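Local coordinates for aldehyde Dehydrogenase (Burkholderia cenocepacia, PDB 4O6R), which probably oxidises aldehydes to carboxylic acids with NAD(P)+ as coenzyme, and binds AMP in its nucleotide pocket, at residues A[11-16]-A[43-48]; A[78-83]-A[116-121]; A[136-141]-A[488-493]; A[261-266]-A[399-404]; A[285-290]-A[329-334]. All blocks are in the same frame, centred on the assembly; numbering follows the deposited sequence. Where two conformers were deposited one is given.

Contacts 1 and 2 belong to the nucleotide-binding side of the subunit. Their nearest atoms are about 11 Å apart. The side chain of A45 in contact 1 lies about 10 Å from the bound AMP. In contact 2 the F117 side chain is about 10 Å from that of V154, an AMP-binding residue. Contacts 4 and 5 are in the part of the chain that carries the family's cysteine signature, with nearest atoms about 7 Å apart. Contact 5 reaches back toward the nucleotide: the T332 side chain is about 11 Å from AMP. Contact 3 is remote. Its centre is about 47 Å from the chain centre, in the arm that meets other subunits.

Contact 1 (A[11-16]-A[43-48]); sequences TQLFID and AAATAA
L13 points CG away from its own carbonyl carbon (chi1 -45°), and chi2 of -174° carries the methyls out to A43 and A45. CD2 lies between the two alanine methyls, 3.8 Å from A43 CB and 3.9 Å from A45 CB. CD1 meets A45 as well, with L13 CD1 3.9 Å from A45 CB. The branched end thus covers both alanines of segment 43-48 that face strand 13-15. A43 CB also packs against the backbone of Q12.

The polar link is two residues earlier, at T11. A43 N donates to T11 O at 3.0 Å, with an N-H...O angle of 156°. Water 1 donates to the same T11 O at 3.1 Å and to A43 O at 2.9 Å. T11 O is therefore gripped by two donors, and the water ties the two carbonyl oxygens together.

Strand 13-15 forms a small antiparallel hairpin with strand 18-20. Here it is joined to the end of strand 37-43 and the lead into helix 47-66. The hairpin is fastened to the nucleotide-binding domain by a backbone hydrogen bond between F14 and I208. A45 bonds the backbone of P210. The amide end of Q12 turns elsewhere, and its NE2 bonds D21 OD1.

Contact 2 (A[78-83]-A[116-121]); sequences RLADAI and CFRYFG
L79, A80 and I83 of helix 69-85 form the surface that receives F117 and R118 of helix 102-123. The pair is an antiparallel alpha-alpha packing, with the segment directions 162° apart. Their axes approach to 8.1 Å, a close spacing that suits the small A80 at the crossing. The CA atoms of A80 and R118 are 5.4 Å apart.

F117 is the main bump. Its ring lies flat under a methyl of L79, whose CD2 sits 3.5 Å from the centroid of the F117 ring and only 3° off the normal, a CH-pi contact. I83 comes obliquely to the same ring, with I83 CD1 3.5 Å from F117 CD2. The two aliphatic chains thus make a hollow that F117 fills. Helix 187-199 backs L79 and I83, and helix 159-172 touches F117.

A80 is the shallow spot beside it, and R118 folds over it. A80 CB is 3.8 Å from R118 CB and also lies over one face of the guanidinium, toward its rim. The bend of R118 at chi3 brings this group back across the methyl. At the guanidinium edge, R118 NH2 makes a salt bridge to D81 OD1 at 2.9 Å, meeting the carboxylate on its anti side. R118 NH2 also forms a salt bridge with E84, its strongest polar partner, so D81 shares the group. L77 of a neighbouring subunit packs on R118. Water 2 lies in the guanidinium plane too, accepting from R118 NE at 2.8 Å and giving a weak bond to D81 OD1 at 3.2 Å.

Contact 3 (A[136-141]-A[488-493]); sequences TGFLNY and GNVPPH
F138 and V490 make the apolar part of the contact. V490 CG2 meets the ring of F138 at its edge, near the ring plane, 3.7 Å from F138 CZ. The two side chains cross at about a right angle. G488 CA approaches the same ring obliquely, 3.6 Å from F138 CE1. A chi1 of -67° in F138 turns the ring away from its own carbonyl carbon and toward G488 and V490.

Backbone packing comes next. The CA atoms of G137 and G488 are 4.2 Å apart, so the two chains touch directly where neither has a side chain. G137 also bonds the backbone of V486 and D487, and G488 N bonds N485 OD1.

One water supplies the polar link between the segments. Water 3 donates to T136 O at 2.6 Å and to G488 O at 3.2 Å.

The site lies just past the end of the antiparallel pairing of strands 138-153 and 477-485, in the oligomerisation arm of the aldehyde dehydrogenase fold. R449 of the third subunit packs on both F138 and V490. The chemistry is thus mostly apolar and water-mediated, which suggests that the fit here rests mainly on shape, with one water bridging the two backbones.

Contact 4 (A[261-266]-A[399-404]); sequences ANIVFD and LRFGSD
F401 points the edge of its ring at the face of F265. The pair is an offset edge-to-face stack, with centroids 5.2 Å apart and planes at 76°. F401 CZ stands over the F265 ring toward its rim, and F401 CE2 comes within 3.6 Å of F265 CE1. F401 adopts a chi1 of 71°, which places CG between its backbone N and carbonyl carbon and lifts the ring across toward segment 261-266.

I263 also meets the F401 ring. Its CG2 branch approaches obliquely, 3.7 Å from F401 CE1, and the two side chains cross at about a right angle. V264 contributes its carbonyl, with V264 O 3.7 Å from F401 CZ. The outer end of F401 is thus set among I263, V264 and F265.

These strands belong to the mixed sheet of the alpha/beta domain that carries the family's cysteine signature. Strands 261-264 and 395-401 are not neighbours: strand 294-298 runs parallel between them. F401, at the end of its strand, and F265, just past the end of strand 261-264, meet across that middle strand, where F401 also touches V296 and makes an edge-to-face pair with H298. A407 of helix 404-411 and M433 of helix 427-436 close in on the cluster.

D404 crosses F265 at about a right angle, its carboxylate plane 61° from the ring. D404 OD1 is 3.5 Å from F265 CE1, in an oblique approach. The polar end of D404 is held elsewhere, with OD2 in a salt bridge to R429, and F265 also packs against R429.

Contact 5 (A[285-290]-A[329-334]); sequences QGQACI and GPLTSK
P330 O accepts a bond of 2.7 Å from water 4, which takes an N-H from each of two glutamines. Q285 NE2 and Q287 NE2 each donate to it at 2.9 Å. The water, among buried residues, is thus gripped by three groups.

Q287 OE1 accepts from T332 N at 2.9 Å, in the carbonyl plane and on a lone pair. Q285 OE1 accepts from G329 N at 3.0 Å, but the donor stands 62° out of the carbonyl plane. With NE2 on the water and OE1 on a backbone N-H, the orientation of each amide is set. Q287 runs extended beyond CG toward T332, while Q285 bends at chi2 (64°) to bring OE1 to G329 N. L331 packs on both, its CD2 3.8 Å from Q285 CB and from Q287 OE1.

T332 OG1 turns to T98 O. Q287 is the centre of an inverse gamma turn, and its O is bonded by N157 and N284. The loop continues to C289, which matches the cysteine of the family signature and is probably the catalytic nucleophile. Two glutamines bracketing a glycine just ahead of that cysteine belong to the cysteine loop of the aldehyde dehydrogenase fold.

Contact 1 (A[11-16]-A[43-48])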
# COMPACT_ATOMS: atom_id res chain seq x y z
N THR A 11 -42.16 7.36 -5.93
CA THR A 11 -42.00 8.77 -6.24
C THR A 11 -41.76 9.64 -5.02
O THR A 11 -41.59 10.84 -5.15
CB THR A 11 -43.27 9.30 -6.92
OG1 THR A 11 -44.35 9.19 -5.99
CG2 THR A 11 -43.58 8.52 -8.19
N GLN A 12 -41.75 9.07 -3.83
CA GLN A 12 -41.58 9.83 -2.61
C GLN A 12 -40.10 9.91 -2.15
O GLN A 12 -39.25 9.22 -2.66
CB GLN A 12 -42.44 9.19 -1.52
CG GLN A 12 -43.94 9.23 -1.78
CD GLN A 12 -44.69 8.24 -0.90
OE1 GLN A 12 -44.48 7.03 -0.99
NE2 GLN A 12 -45.53 8.76 -0.01
N LEU A 13 -39.84 10.75 -1.15
CA LEU A 13 -38.56 10.79 -0.47
C LEU A 13 -38.37 9.48 0.24
O LEU A 13 -39.35 8.79 0.59
CB LEU A 13 -38.50 11.92 0.57
CG LEU A 13 -39.01 13.32 0.22
CD1 LEU A 13 -38.74 14.32 1.33
CD2 LEU A 13 -38.47 13.81 -1.10
N PHE A 14 -37.12 9.09 0.44
CA PHE A 14 -36.84 7.88 1.20
C PHE A 14 -36.02 8.30 2.39
O PHE A 14 -34.87 8.75 2.23
CB PHE A 14 -36.12 6.83 0.39
CG PHE A 14 -36.04 5.49 1.08
CD1 PHE A 14 -34.98 5.17 1.92
CD2 PHE A 14 -37.04 4.54 0.89
CE1 PHE A 14 -34.90 3.93 2.53
CE2 PHE A 14 -36.96 3.29 1.50
CZ PHE A 14 -35.90 2.99 2.32
N ILE A 15 -36.61 8.18 3.58
CA ILE A 15 -36.01 8.68 4.79
C ILE A 15 -36.24 7.67 5.89
O ILE A 15 -37.37 7.21 6.12
CB ILE A 15 -36.60 10.04 5.19
CG1 ILE A 15 -36.24 11.08 4.17
CG2 ILE A 15 -36.12 10.49 6.56
CD1 ILE A 15 -36.80 12.43 4.47
N ASP A 16 -35.15 7.32 6.56
CA ASP A 16 -35.20 6.41 7.69
C ASP A 16 -35.96 5.14 7.31
O ASP A 16 -36.78 4.65 8.07
CB ASP A 16 -35.83 7.10 8.91
CG ASP A 16 -35.31 6.54 10.23
OD1 ASP A 16 -34.34 5.76 10.24
OD2 ASP A 16 -35.87 6.92 11.26
N ALA A 43 -42.22 13.72 -4.73
CA ALA A 43 -42.10 14.55 -3.56
C ALA A 43 -40.87 15.49 -3.67
O ALA A 43 -39.81 15.08 -4.17
CB ALA A 43 -42.04 13.69 -2.32
N ALA A 44 -41.05 16.75 -3.28
CA ALA A 44 -40.00 17.79 -3.40
C ALA A 44 -39.40 18.14 -2.04
O ALA A 44 -39.99 18.90 -1.25
CB ALA A 44 -40.59 19.03 -4.05
N ALA A 45 -38.22 17.60 -1.76
CA ALA A 45 -37.55 17.85 -0.48
C ALA A 45 -37.14 19.30 -0.35
O ALA A 45 -36.61 19.90 -1.29
CB ALA A 45 -36.34 16.94 -0.32
N THR A 46 -37.35 19.84 0.85
CA THR A 46 -36.82 21.15 1.23
C THR A 46 -35.95 20.95 2.46
O THR A 46 -35.68 19.81 2.86
CB THR A 46 -37.96 22.14 1.54
OG1 THR A 46 -38.72 21.69 2.70
CG2 THR A 46 -38.84 22.27 0.35
N ALA A 47 -35.52 22.05 3.07
CA ALA A 47 -34.57 22.00 4.18
C ALA A 47 -35.04 21.12 5.33
O ALA A 47 -34.26 20.34 5.88
CB ALA A 47 -34.30 23.41 4.68
N ALA A 48 -36.32 21.20 5.68
CA ALA A 48 -36.85 20.38 6.77
C ALA A 48 -36.70 18.88 6.49
O ALA A 48 -36.50 18.09 7.40
CB ALA A 48 -38.30 20.73 7.04
O HOH W 1 -38.98 12.35 -4.45

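Contact 2 (A[78-83]-A[116-121])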
# COMPACT_ATOMS: atom_id res chain seq x y z
N ARG A 78 -25.04 -8.06 -2.53
CA ARG A 78 -26.44 -8.39 -2.79
C ARG A 78 -27.13 -7.33 -3.64
O ARG A 78 -27.97 -7.68 -4.47
CB ARG A 78 -27.25 -8.51 -1.49
CG ARG A 78 -27.10 -9.82 -0.76
CD ARG A 78 -27.92 -9.74 0.53
NE ARG A 78 -27.43 -10.70 1.48
CZ ARG A 78 -27.64 -12.01 1.41
NH1 ARG A 78 -28.34 -12.53 0.41
NH2 ARG A 78 -27.13 -12.80 2.35
N LEU A 79 -26.85 -6.05 -3.38
CA LEU A 79 -27.44 -4.97 -4.17
C LEU A 79 -27.08 -5.11 -5.66
O LEU A 79 -27.95 -4.97 -6.53
CB LEU A 79 -27.00 -3.61 -3.68
CG LEU A 79 -27.59 -2.41 -4.45
CD1 LEU A 79 -29.10 -2.38 -4.38
CD2 LEU A 79 -27.00 -1.13 -3.89
N ALA A 80 -25.80 -5.40 -5.92
CA ALA A 80 -25.33 -5.57 -7.29
C ALA A 80 -26.11 -6.67 -7.99
O ALA A 80 -26.54 -6.53 -9.16
CB ALA A 80 -23.85 -5.88 -7.31
N ASP A 81 -26.31 -7.77 -7.28
CA ASP A 81 -27.07 -8.88 -7.86
C ASP A 81 -28.50 -8.49 -8.13
O ASP A 81 -29.05 -8.85 -9.16
CB ASP A 81 -27.06 -10.10 -6.94
CG ASP A 81 -25.73 -10.83 -6.93
OD1 ASP A 81 -24.91 -10.66 -7.87
OD2 ASP A 81 -25.52 -11.61 -5.98
N ALA A 82 -29.10 -7.77 -7.19
CA ALA A 82 -30.52 -7.35 -7.34
C ALA A 82 -30.70 -6.40 -8.54
O ALA A 82 -31.69 -6.45 -9.29
CB ALA A 82 -31.00 -6.69 -6.06
N ILE A 83 -29.74 -5.51 -8.72
CA ILE A 83 -29.74 -4.62 -9.88
C ILE A 83 -29.73 -5.44 -11.16
O ILE A 83 -30.59 -5.26 -12.05
CB ILE A 83 -28.55 -3.64 -9.84
CG1 ILE A 83 -28.77 -2.63 -8.71
CG2 ILE A 83 -28.36 -2.94 -11.19
CD1 ILE A 83 -27.50 -1.86 -8.31
N CYS A 116 -20.02 -1.39 -10.28
CA CYS A 116 -19.44 -0.48 -9.29
C CYS A 116 -19.88 -0.86 -7.87
O CYS A 116 -19.05 -0.90 -6.99
CB CYS A 116 -19.80 0.97 -9.61
SG CYS A 116 -18.95 2.18 -8.55
N PHE A 117 -21.17 -1.16 -7.66
CA PHE A 117 -21.59 -1.62 -6.35
C PHE A 117 -20.86 -2.94 -6.03
O PHE A 117 -20.46 -3.13 -4.89
CB PHE A 117 -23.10 -1.81 -6.26
CG PHE A 117 -23.86 -0.53 -5.97
CD1 PHE A 117 -23.63 0.19 -4.81
CD2 PHE A 117 -24.83 -0.07 -6.85
CE1 PHE A 117 -24.35 1.34 -4.54
CE2 PHE A 117 -25.55 1.09 -6.57
CZ PHE A 117 -25.31 1.79 -5.40
N ARG A 118 -20.69 -3.83 -7.01
CA ARG A 118 -20.03 -5.10 -6.73
C ARG A 118 -18.57 -4.87 -6.34
O ARG A 118 -18.11 -5.44 -5.36
CB ARG A 118 -20.14 -6.08 -7.88
CG ARG A 118 -19.43 -7.39 -7.63
CD ARG A 118 -19.77 -8.42 -8.68
NE ARG A 118 -21.20 -8.73 -8.69
CZ ARG A 118 -22.05 -8.46 -9.68
NH1 ARG A 118 -21.65 -7.86 -10.79
NH2 ARG A 118 -23.34 -8.83 -9.56
N TYR A 119 -17.87 -3.99 -7.07
CA TYR A 119 -16.48 -3.65 -6.73
C TYR A 119 -16.40 -3.20 -5.27
O TYR A 119 -15.58 -3.70 -4.50
CB TYR A 119 -15.94 -2.56 -7.66
CG TYR A 119 -14.53 -2.16 -7.36
CD1 TYR A 119 -13.46 -2.81 -7.95
CD2 TYR A 119 -14.25 -1.12 -6.48
CE1 TYR A 119 -12.15 -2.44 -7.72
CE2 TYR A 119 -12.92 -0.72 -6.24
CZ TYR A 119 -11.88 -1.40 -6.85
OH TYR A 119 -10.56 -1.03 -6.61
N PHE A 120 -17.24 -2.24 -4.89
CA PHE A 120 -17.23 -1.71 -3.54
C PHE A 120 -17.69 -2.67 -2.47
O PHE A 120 -17.19 -2.61 -1.35
CB PHE A 120 -17.88 -0.31 -3.45
CG PHE A 120 -16.99 0.72 -4.00
CD1 PHE A 120 -15.89 1.10 -3.30
CD2 PHE A 120 -17.12 1.14 -5.32
CE1 PHE A 120 -14.96 1.94 -3.83
CE2 PHE A 120 -16.21 2.03 -5.85
CZ PHE A 120 -15.13 2.44 -5.10
N GLY A 121 -18.60 -3.57 -2.80
CA GLY A 121 -18.95 -4.62 -1.88
C GLY A 121 -17.75 -5.50 -1.55
O GLY A 121 -17.58 -5.89 -0.41
O HOH W 2 -22.44 -9.37 -6.25

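Contact 3 (A[136-141]-A[488-493])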
# COMPACT_ATOMS: atom_id res chain seq x y z
N THR A 136 11.23 3.72 20.16
CA THR A 136 11.27 2.46 20.95
C THR A 136 10.30 2.48 22.13
O THR A 136 10.21 3.47 22.87
CB THR A 136 12.70 2.17 21.42
OG1 THR A 136 13.58 2.22 20.28
CG2 THR A 136 12.81 0.77 22.05
N GLY A 137 9.50 1.42 22.23
CA GLY A 137 8.60 1.27 23.36
C GLY A 137 7.21 1.82 23.14
O GLY A 137 6.35 1.72 24.03
N PHE A 138 6.99 2.42 21.96
CA PHE A 138 5.66 2.91 21.58
C PHE A 138 5.07 2.07 20.44
O PHE A 138 5.79 1.68 19.51
CB PHE A 138 5.74 4.36 21.12
CG PHE A 138 6.09 5.32 22.20
CD1 PHE A 138 7.43 5.59 22.49
CD2 PHE A 138 5.11 5.97 22.92
CE1 PHE A 138 7.75 6.49 23.48
CE2 PHE A 138 5.44 6.86 23.91
CZ PHE A 138 6.77 7.12 24.19
N LEU A 139 3.77 1.81 20.53
CA LEU A 139 3.01 1.24 19.45
C LEU A 139 2.11 2.32 18.86
O LEU A 139 1.35 2.95 19.59
CB LEU A 139 2.12 0.14 19.99
CG LEU A 139 1.15 -0.45 18.97
CD1 LEU A 139 1.93 -1.15 17.86
CD2 LEU A 139 0.21 -1.42 19.65
N ASN A 140 2.16 2.51 17.54
CA ASN A 140 1.32 3.51 16.89
C ASN A 140 0.57 2.89 15.73
O ASN A 140 1.17 2.59 14.71
CB ASN A 140 2.20 4.70 16.44
CG ASN A 140 1.44 5.80 15.72
OD1 ASN A 140 2.03 6.51 14.90
ND2 ASN A 140 0.16 5.97 16.03
N TYR A 141 -0.72 2.65 15.92
CA TYR A 141 -1.55 2.13 14.84
C TYR A 141 -2.51 3.21 14.37
O TYR A 141 -2.97 4.05 15.17
CB TYR A 141 -2.32 0.88 15.26
CG TYR A 141 -3.32 0.98 16.42
CD1 TYR A 141 -2.92 0.84 17.76
CD2 TYR A 141 -4.66 1.17 16.17
CE1 TYR A 141 -3.86 0.89 18.81
CE2 TYR A 141 -5.59 1.24 17.20
CZ TYR A 141 -5.19 1.07 18.51
OH TYR A 141 -6.16 1.12 19.48
N GLY A 488 8.05 3.19 26.73
CA GLY A 488 8.73 4.35 26.23
C GLY A 488 9.68 4.99 27.21
O GLY A 488 10.63 5.65 26.79
N ASN A 489 9.43 4.84 28.50
CA ASN A 489 10.35 5.39 29.51
C ASN A 489 10.70 6.90 29.29
O ASN A 489 11.85 7.31 29.21
CB ASN A 489 11.61 4.52 29.61
CG ASN A 489 11.29 3.05 29.92
OD1 ASN A 489 11.98 2.14 29.45
ND2 ASN A 489 10.26 2.81 30.73
N VAL A 490 9.64 7.70 29.20
CA VAL A 490 9.72 9.14 28.97
C VAL A 490 10.18 9.87 30.25
O VAL A 490 9.52 9.79 31.28
CB VAL A 490 8.33 9.65 28.55
CG1 VAL A 490 8.37 11.14 28.26
CG2 VAL A 490 7.86 8.89 27.31
N PRO A 491 11.33 10.56 30.20
CA PRO A 491 11.73 11.29 31.41
C PRO A 491 10.79 12.44 31.74
O PRO A 491 10.24 13.08 30.83
CB PRO A 491 13.13 11.83 31.08
CG PRO A 491 13.46 11.40 29.70
CD PRO A 491 12.30 10.67 29.10
N PRO A 492 10.61 12.73 33.04
CA PRO A 492 9.78 13.88 33.34
C PRO A 492 10.34 15.12 32.68
O PRO A 492 11.56 15.31 32.60
CB PRO A 492 9.85 13.99 34.87
CG PRO A 492 10.34 12.68 35.36
CD PRO A 492 11.15 12.09 34.25
N HIS A 493 9.46 15.98 32.20
CA HIS A 493 9.89 17.22 31.60
C HIS A 493 10.36 18.21 32.64
O HIS A 493 11.27 18.99 32.37
CB HIS A 493 8.74 17.81 30.82
CG HIS A 493 9.10 19.00 30.01
ND1 HIS A 493 9.94 18.94 28.92
CD2 HIS A 493 8.70 20.29 30.11
CE1 HIS A 493 10.04 20.14 28.37
NE2 HIS A 493 9.30 20.98 29.08
O HOH W 3 11.38 5.65 23.69

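Contact 4 (A[261-266]-A[399-404])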
# COMPACT_ATOMS: atom_id res chain seq x y z
N ALA A 261 -10.04 17.23 -24.66
CA ALA A 261 -9.40 17.08 -25.95
C ALA A 261 -9.33 15.61 -26.34
O ALA A 261 -9.06 14.73 -25.50
CB ALA A 261 -8.00 17.67 -25.93
N ASN A 262 -9.55 15.36 -27.62
CA ASN A 262 -9.42 14.02 -28.22
C ASN A 262 -8.52 14.21 -29.42
O ASN A 262 -8.97 14.72 -30.44
CB ASN A 262 -10.80 13.52 -28.59
CG ASN A 262 -10.79 12.11 -29.16
OD1 ASN A 262 -9.79 11.40 -29.05
ND2 ASN A 262 -11.91 11.71 -29.76
N ILE A 263 -7.22 13.91 -29.27
CA ILE A 263 -6.20 14.32 -30.21
C ILE A 263 -5.87 13.15 -31.14
O ILE A 263 -5.59 12.05 -30.68
CB ILE A 263 -4.90 14.74 -29.48
CG1 ILE A 263 -5.17 15.77 -28.39
CG2 ILE A 263 -3.86 15.27 -30.46
CD1 ILE A 263 -4.03 15.98 -27.41
N VAL A 264 -5.92 13.39 -32.45
CA VAL A 264 -5.62 12.37 -33.42
C VAL A 264 -4.35 12.76 -34.18
O VAL A 264 -4.32 13.73 -34.96
CB VAL A 264 -6.80 12.15 -34.38
CG1 VAL A 264 -6.53 11.04 -35.38
CG2 VAL A 264 -8.06 11.85 -33.57
N PHE A 265 -3.32 11.96 -33.97
CA PHE A 265 -2.05 12.15 -34.64
C PHE A 265 -2.04 11.50 -36.03
O PHE A 265 -2.90 10.69 -36.38
CB PHE A 265 -0.91 11.63 -33.77
CG PHE A 265 -0.59 12.52 -32.63
CD1 PHE A 265 0.28 13.59 -32.78
CD2 PHE A 265 -1.20 12.33 -31.39
CE1 PHE A 265 0.55 14.44 -31.72
CE2 PHE A 265 -0.92 13.16 -30.32
CZ PHE A 265 -0.05 14.23 -30.48
N ASP A 266 -1.05 11.87 -36.83
CA ASP A 266 -1.06 11.43 -38.24
C ASP A 266 -0.71 9.96 -38.40
O ASP A 266 -0.91 9.39 -39.48
CB ASP A 266 -0.21 12.36 -39.15
CG ASP A 266 1.25 12.29 -38.90
OD1 ASP A 266 1.69 11.96 -37.79
OD2 ASP A 266 2.01 12.53 -39.84
N LEU A 399 -10.41 21.33 -34.15
CA LEU A 399 -9.24 22.17 -34.25
C LEU A 399 -8.13 21.34 -34.92
O LEU A 399 -8.13 20.11 -34.81
CB LEU A 399 -8.79 22.59 -32.85
CG LEU A 399 -9.77 23.43 -32.02
CD1 LEU A 399 -9.43 23.40 -30.55
CD2 LEU A 399 -9.80 24.84 -32.55
N ARG A 400 -7.21 22.00 -35.62
CA ARG A 400 -6.13 21.32 -36.30
C ARG A 400 -4.78 21.75 -35.72
O ARG A 400 -4.66 22.84 -35.16
CB ARG A 400 -6.16 21.64 -37.81
CG ARG A 400 -7.44 21.17 -38.47
CD ARG A 400 -7.42 21.47 -39.94
NE ARG A 400 -8.70 21.22 -40.56
CZ ARG A 400 -8.84 20.75 -41.79
NH1 ARG A 400 -7.78 20.46 -42.53
NH2 ARG A 400 -10.06 20.53 -42.25
N PHE A 401 -3.77 20.90 -35.89
CA PHE A 401 -2.41 21.17 -35.43
C PHE A 401 -1.38 20.54 -36.33
O PHE A 401 -1.70 19.67 -37.14
CB PHE A 401 -2.21 20.65 -34.00
CG PHE A 401 -2.17 19.14 -33.89
CD1 PHE A 401 -3.35 18.41 -33.83
CD2 PHE A 401 -0.97 18.45 -33.88
CE1 PHE A 401 -3.33 17.02 -33.71
CE2 PHE A 401 -0.94 17.07 -33.75
CZ PHE A 401 -2.13 16.35 -33.67
N GLY A 402 -0.14 20.98 -36.16
CA GLY A 402 0.97 20.55 -37.00
C GLY A 402 2.22 19.98 -36.32
O GLY A 402 3.04 19.40 -37.02
N SER A 403 2.41 20.24 -35.01
CA SER A 403 3.50 19.67 -34.21
C SER A 403 2.91 19.12 -32.90
O SER A 403 1.84 19.52 -32.50
CB SER A 403 4.49 20.78 -33.89
OG SER A 403 3.86 21.72 -33.05
N ASP A 404 3.60 18.18 -32.26
CA ASP A 404 3.15 17.64 -30.96
C ASP A 404 2.98 18.78 -29.96
O ASP A 404 2.04 18.78 -29.17
CB ASP A 404 4.13 16.63 -30.39
CG ASP A 404 4.21 15.34 -31.19
OD1 ASP A 404 3.85 15.29 -32.38
OD2 ASP A 404 4.67 14.34 -30.61

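Contact 5 (A[285-290]-A[329-334])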
# COMPACT_ATOMS: atom_id res chain seq x y z
N GLN A 285 -25.64 11.36 -25.78
CA GLN A 285 -26.00 12.63 -26.36
C GLN A 285 -24.99 13.73 -25.99
O GLN A 285 -25.32 14.91 -25.89
CB GLN A 285 -27.42 13.01 -25.92
CG GLN A 285 -28.54 12.08 -26.38
CD GLN A 285 -28.49 10.65 -25.85
OE1 GLN A 285 -28.30 9.70 -26.62
NE2 GLN A 285 -28.64 10.49 -24.52
N GLY A 286 -23.74 13.34 -25.79
CA GLY A 286 -22.73 14.30 -25.32
C GLY A 286 -22.87 14.82 -23.91
O GLY A 286 -22.10 15.72 -23.50
N GLN A 287 -23.78 14.24 -23.13
CA GLN A 287 -24.06 14.70 -21.79
C GLN A 287 -23.19 13.90 -20.81
O GLN A 287 -23.65 13.01 -20.08
CB GLN A 287 -25.55 14.54 -21.48
CG GLN A 287 -26.45 15.31 -22.43
CD GLN A 287 -27.93 14.87 -22.34
OE1 GLN A 287 -28.83 15.70 -22.26
NE2 GLN A 287 -28.16 13.58 -22.36
N ALA A 288 -21.90 14.21 -20.89
CA ALA A 288 -20.89 13.51 -20.14
C ALA A 288 -19.79 14.52 -19.87
O ALA A 288 -19.29 15.15 -20.78
CB ALA A 288 -20.34 12.32 -20.94
N CYS A 289 -19.41 14.67 -18.62
CA CYS A 289 -18.40 15.65 -18.30
C CYS A 289 -17.04 15.26 -18.89
O CYS A 289 -16.18 16.12 -19.05
CB CYS A 289 -18.33 15.89 -16.79
SG CYS A 289 -19.90 16.41 -16.04
N ILE A 290 -16.86 13.98 -19.24
CA ILE A 290 -15.64 13.53 -19.95
C ILE A 290 -15.77 13.38 -21.46
O ILE A 290 -14.89 12.77 -22.10
CB ILE A 290 -15.13 12.18 -19.40
CG1 ILE A 290 -16.24 11.13 -19.35
CG2 ILE A 290 -14.50 12.44 -18.04
CD1 ILE A 290 -15.73 9.70 -19.11
N GLY A 329 -30.71 9.48 -28.40
CA GLY A 329 -31.97 10.01 -27.93
C GLY A 329 -31.96 11.51 -27.85
O GLY A 329 -31.07 12.19 -28.38
N PRO A 330 -32.96 12.05 -27.16
CA PRO A 330 -33.02 13.47 -26.99
C PRO A 330 -32.12 13.90 -25.85
O PRO A 330 -31.67 13.05 -25.08
CB PRO A 330 -34.49 13.69 -26.60
CG PRO A 330 -34.84 12.46 -25.85
CD PRO A 330 -34.08 11.35 -26.51
N LEU A 331 -31.91 15.20 -25.72
CA LEU A 331 -31.31 15.76 -24.52
C LEU A 331 -32.28 15.66 -23.35
O LEU A 331 -33.47 15.48 -23.55
CB LEU A 331 -30.91 17.21 -24.74
CG LEU A 331 -30.02 17.46 -25.96
CD1 LEU A 331 -29.48 18.88 -25.96
CD2 LEU A 331 -28.86 16.50 -26.00
N THR A 332 -31.76 15.75 -22.14
CA THR A 332 -32.58 15.43 -20.97
C THR A 332 -33.63 16.55 -20.62
O THR A 332 -34.69 16.25 -20.05
CB THR A 332 -31.68 15.05 -19.78
OG1 THR A 332 -30.95 13.85 -20.08
CG2 THR A 332 -32.47 14.82 -18.56
N SER A 333 -33.37 17.80 -20.98
CA SER A 333 -34.30 18.87 -20.65
C SER A 333 -34.40 19.92 -21.72
O SER A 333 -33.44 20.14 -22.48
CB SER A 333 -33.88 19.56 -19.35
OG SER A 333 -32.78 20.41 -19.59
N LYS A 334 -35.56 20.57 -21.77
CA LYS A 334 -35.79 21.68 -22.68
C LYS A 334 -34.72 22.77 -22.53
O LYS A 334 -34.17 23.26 -23.51
CB LYS A 334 -37.20 22.24 -22.45
CG LYS A 334 -37.60 23.42 -23.33
CD LYS A 334 -37.37 23.12 -24.81
CE LYS A 334 -37.97 24.20 -25.72
NZ LYS A 334 -37.27 24.16 -27.04
O HOH W 4 -30.54 11.97 -22.86